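PDB 2HYT: TetR-family transcriptional regulator, which probably binds DNA at cis-regulatory sites through an N-terminal helix-turn-helix domain and so regulates transcription, as other TetR-family proteins do. Local coordinates for residues Arg92-Leu97 and Ala184-Leu189. Numbering follows the deposited sequence.
With EDO (1,2-ethanediol), chain B.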
loop_
_atom_site.group_PDB
_atom_site.type_symbol
_atom_site.label_atom_id
_atom_site.label_comp_id
_atom_site.label_asym_id
_atom_site.label_seq_id
_atom_site.Cartn_x
_atom_site.Cartn_y
_atom_site.Cartn_z
ATOM N N ARG A 92 -13.264 7.893 12.646
ATOM C CA ARG A 92 -12.316 8.360 11.646
ATOM C C ARG A 92 -11.835 7.187 10.765
ATOM O O ARG A 92 -11.783 7.284 9.511
ATOM C CB ARG A 92 -11.141 9.007 12.329
ATOM C CG ARG A 92 -10.062 9.448 11.409
ATOM C CD ARG A 92 -9.103 10.351 12.124
ATOM N NE ARG A 92 -7.820 10.404 11.435
ATOM C CZ ARG A 92 -6.855 11.256 11.738
ATOM N NH1 ARG A 92 -7.014 12.158 12.697
ATOM N NH2 ARG A 92 -5.716 11.195 11.044
ATOM N N CYS A 93 -11.473 6.088 11.421
ATOM C CA CYS A 93 -11.059 4.903 10.681
ATOM C C CYS A 93 -12.182 4.377 9.767
ATOM O O CYS A 93 -11.941 4.077 8.572
ATOM C CB CYS A 93 -10.555 3.799 11.603
ATOM S SG CYS A 93 -9.040 4.172 12.498
ATOM N N ARG A 94 -13.402 4.284 10.290
ATOM C CA ARG A 94 -14.530 3.840 9.458
ATOM C C ARG A 94 -14.787 4.801 8.294
ATOM O O ARG A 94 -15.110 4.387 7.186
ATOM C CB ARG A 94 -15.781 3.727 10.291
ATOM C CG ARG A 94 -15.762 2.559 11.248
ATOM C CD ARG A 94 -17.166 2.296 11.838
ATOM N NE ARG A 94 -17.723 3.473 12.521
ATOM C CZ ARG A 94 -17.672 3.696 13.838
ATOM N NH1 ARG A 94 -17.094 2.841 14.669
ATOM N NH2 ARG A 94 -18.220 4.799 14.320
ATOM N N ALA A 95 -14.660 6.098 8.566
ATOM C CA ALA A 95 -14.904 7.123 7.546
ATOM C C ALA A 95 -13.946 7.000 6.351
ATOM O O ALA A 95 -14.336 7.173 5.184
ATOM C CB ALA A 95 -14.831 8.507 8.174
ATOM N N TYR A 96 -12.702 6.608 6.623
ATOM C CA TYR A 96 -11.740 6.346 5.580
ATOM C C TYR A 96 -12.232 5.252 4.617
ATOM O O TYR A 96 -12.109 5.363 3.373
ATOM C CB TYR A 96 -10.387 5.978 6.185
ATOM C CG TYR A 96 -9.310 5.907 5.167
ATOM C CD1 TYR A 96 -9.131 4.737 4.406
ATOM C CD2 TYR A 96 -8.454 6.983 4.931
ATOM C CE1 TYR A 96 -8.127 4.683 3.430
ATOM C CE2 TYR A 96 -7.453 6.910 3.970
ATOM C CZ TYR A 96 -7.309 5.745 3.216
ATOM O OH TYR A 96 -6.335 5.573 2.247
ATOM N N LEU A 97 -12.775 4.185 5.181
ATOM C CA LEU A 97 -13.357 3.126 4.371
ATOM C C LEU A 97 -14.625 3.580 3.647
ATOM O O LEU A 97 -14.832 3.232 2.475
ATOM C CB LEU A 97 -13.677 1.908 5.224
ATOM C CG LEU A 97 -12.497 1.246 5.936
ATOM C CD1 LEU A 97 -12.937 -0.096 6.541
ATOM C CD2 LEU A 97 -11.301 1.039 4.990
ATOM N N ALA A 184 -14.702 -6.162 10.092
ATOM C CA ALA A 184 -13.384 -6.781 10.333
ATOM C C ALA A 184 -12.468 -5.758 11.044
ATOM O O ALA A 184 -11.732 -6.083 11.968
ATOM C CB ALA A 184 -12.783 -7.233 9.020
ATOM N N LEU A 185 -12.516 -4.517 10.574
ATOM C CA LEU A 185 -11.713 -3.444 11.170
ATOM C C LEU A 185 -11.943 -3.351 12.687
ATOM O O LEU A 185 -10.999 -3.174 13.481
ATOM C CB LEU A 185 -12.053 -2.129 10.497
ATOM C CG LEU A 185 -11.411 -0.872 11.080
ATOM C CD1 LEU A 185 -9.885 -0.878 10.892
ATOM C CD2 LEU A 185 -12.048 0.359 10.400
ATOM N N GLU A 186 -13.200 -3.444 13.087
ATOM C CA GLU A 186 -13.549 -3.334 14.501
ATOM C C GLU A 186 -12.835 -4.401 15.343
ATOM O O GLU A 186 -12.430 -4.135 16.466
ATOM C CB GLU A 186 -15.065 -3.391 14.726
ATOM C CG GLU A 186 -15.852 -2.243 14.101
ATOM C CD GLU A 186 -15.685 -0.881 14.778
ATOM O OE1 GLU A 186 -14.766 -0.659 15.612
ATOM O OE2 GLU A 186 -16.502 0.002 14.425
ATOM N N LEU A 187 -12.663 -5.618 14.806
ATOM C CA LEU A 187 -11.924 -6.659 15.506
ATOM C C LEU A 187 -10.455 -6.315 15.637
ATOM O O LEU A 187 -9.821 -6.585 16.651
ATOM C CB LEU A 187 -12.021 -8.000 14.762
ATOM C CG LEU A 187 -13.397 -8.615 14.706
ATOM C CD1 LEU A 187 -13.223 -9.891 13.847
ATOM C CD2 LEU A 187 -13.939 -8.929 16.125
ATOM N N LEU A 188 -9.873 -5.754 14.588
ATOM C CA LEU A 188 -8.480 -5.316 14.721
ATOM C C LEU A 188 -8.305 -4.185 15.719
ATOM O O LEU A 188 -7.328 -4.130 16.477
ATOM C CB LEU A 188 -7.925 -4.836 13.403
ATOM C CG LEU A 188 -7.398 -5.863 12.421
ATOM C CD1 LEU A 188 -6.826 -5.089 11.266
ATOM C CD2 LEU A 188 -6.349 -6.797 13.059
ATOM N N LEU A 189 -9.233 -3.249 15.726
ATOM C CA LEU A 189 -9.048 -2.067 16.572
ATOM C C LEU A 189 -9.273 -2.379 18.036
ATOM O O LEU A 189 -8.692 -1.753 18.917
ATOM C CB LEU A 189 -9.989 -0.942 16.139
ATOM C CG LEU A 189 -9.774 -0.401 14.723
ATOM C CD1 LEU A 189 -10.697 0.782 14.492
ATOM C CD2 LEU A 189 -8.300 0.003 14.457
HETATM C C1 EDO B . -7.449 7.622 8.484
HETATM O O1 EDO B . -7.152 8.901 9.088
HETATM C C2 EDO B . -6.244 7.212 7.631
HETATM O O2 EDO B . -5.107 6.860 8.467
#
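L185 reaches across the helix pair with one methyl, CD2, which lies 3.9 Å from C93 CB and 4.0 Å from L97 CD1, touching side chains one turn apart on the facing helix. With chi1 174°, CG of L185 points away from the backbone N, and chi2 then turns CD2 toward C93 and L97. One turn further on, L189 adds CD1 at 4.2 Å from C93 CB. The pair illustrates a common way for helices to pack: an apolar seam with a salt bridge alongside. Here the bridge joins R94 NH1 to E186 OE2 at 2.9 Å. The bond is somewhat bent and enters on the syn lone pair of OE2, with the carboxylate plane turned 41° from the guanidinium. Both side chains fold to meet, R94 at chi3 and E186 at chi2. A second arginine, R90, forms a salt bridge with E186 OE1, and sharing between two arginines probably favours the ionised carboxylate. R92 donates from NE to O1 of an ethanediol, probably from the crystallisation liquor, while S79 and S131 hold its terminal nitrogens. L161 of helix 150-170 packs on L185, as does L156 of the second subunit. The axes of segments 92-97 and 184-189 come within 11.0 Å and run roughly antiparallel, at 149°; the contact joins helix 85-98 to helix 174-190 within the all-helical C-terminal domain of the TetR fold, close to the dimer interface.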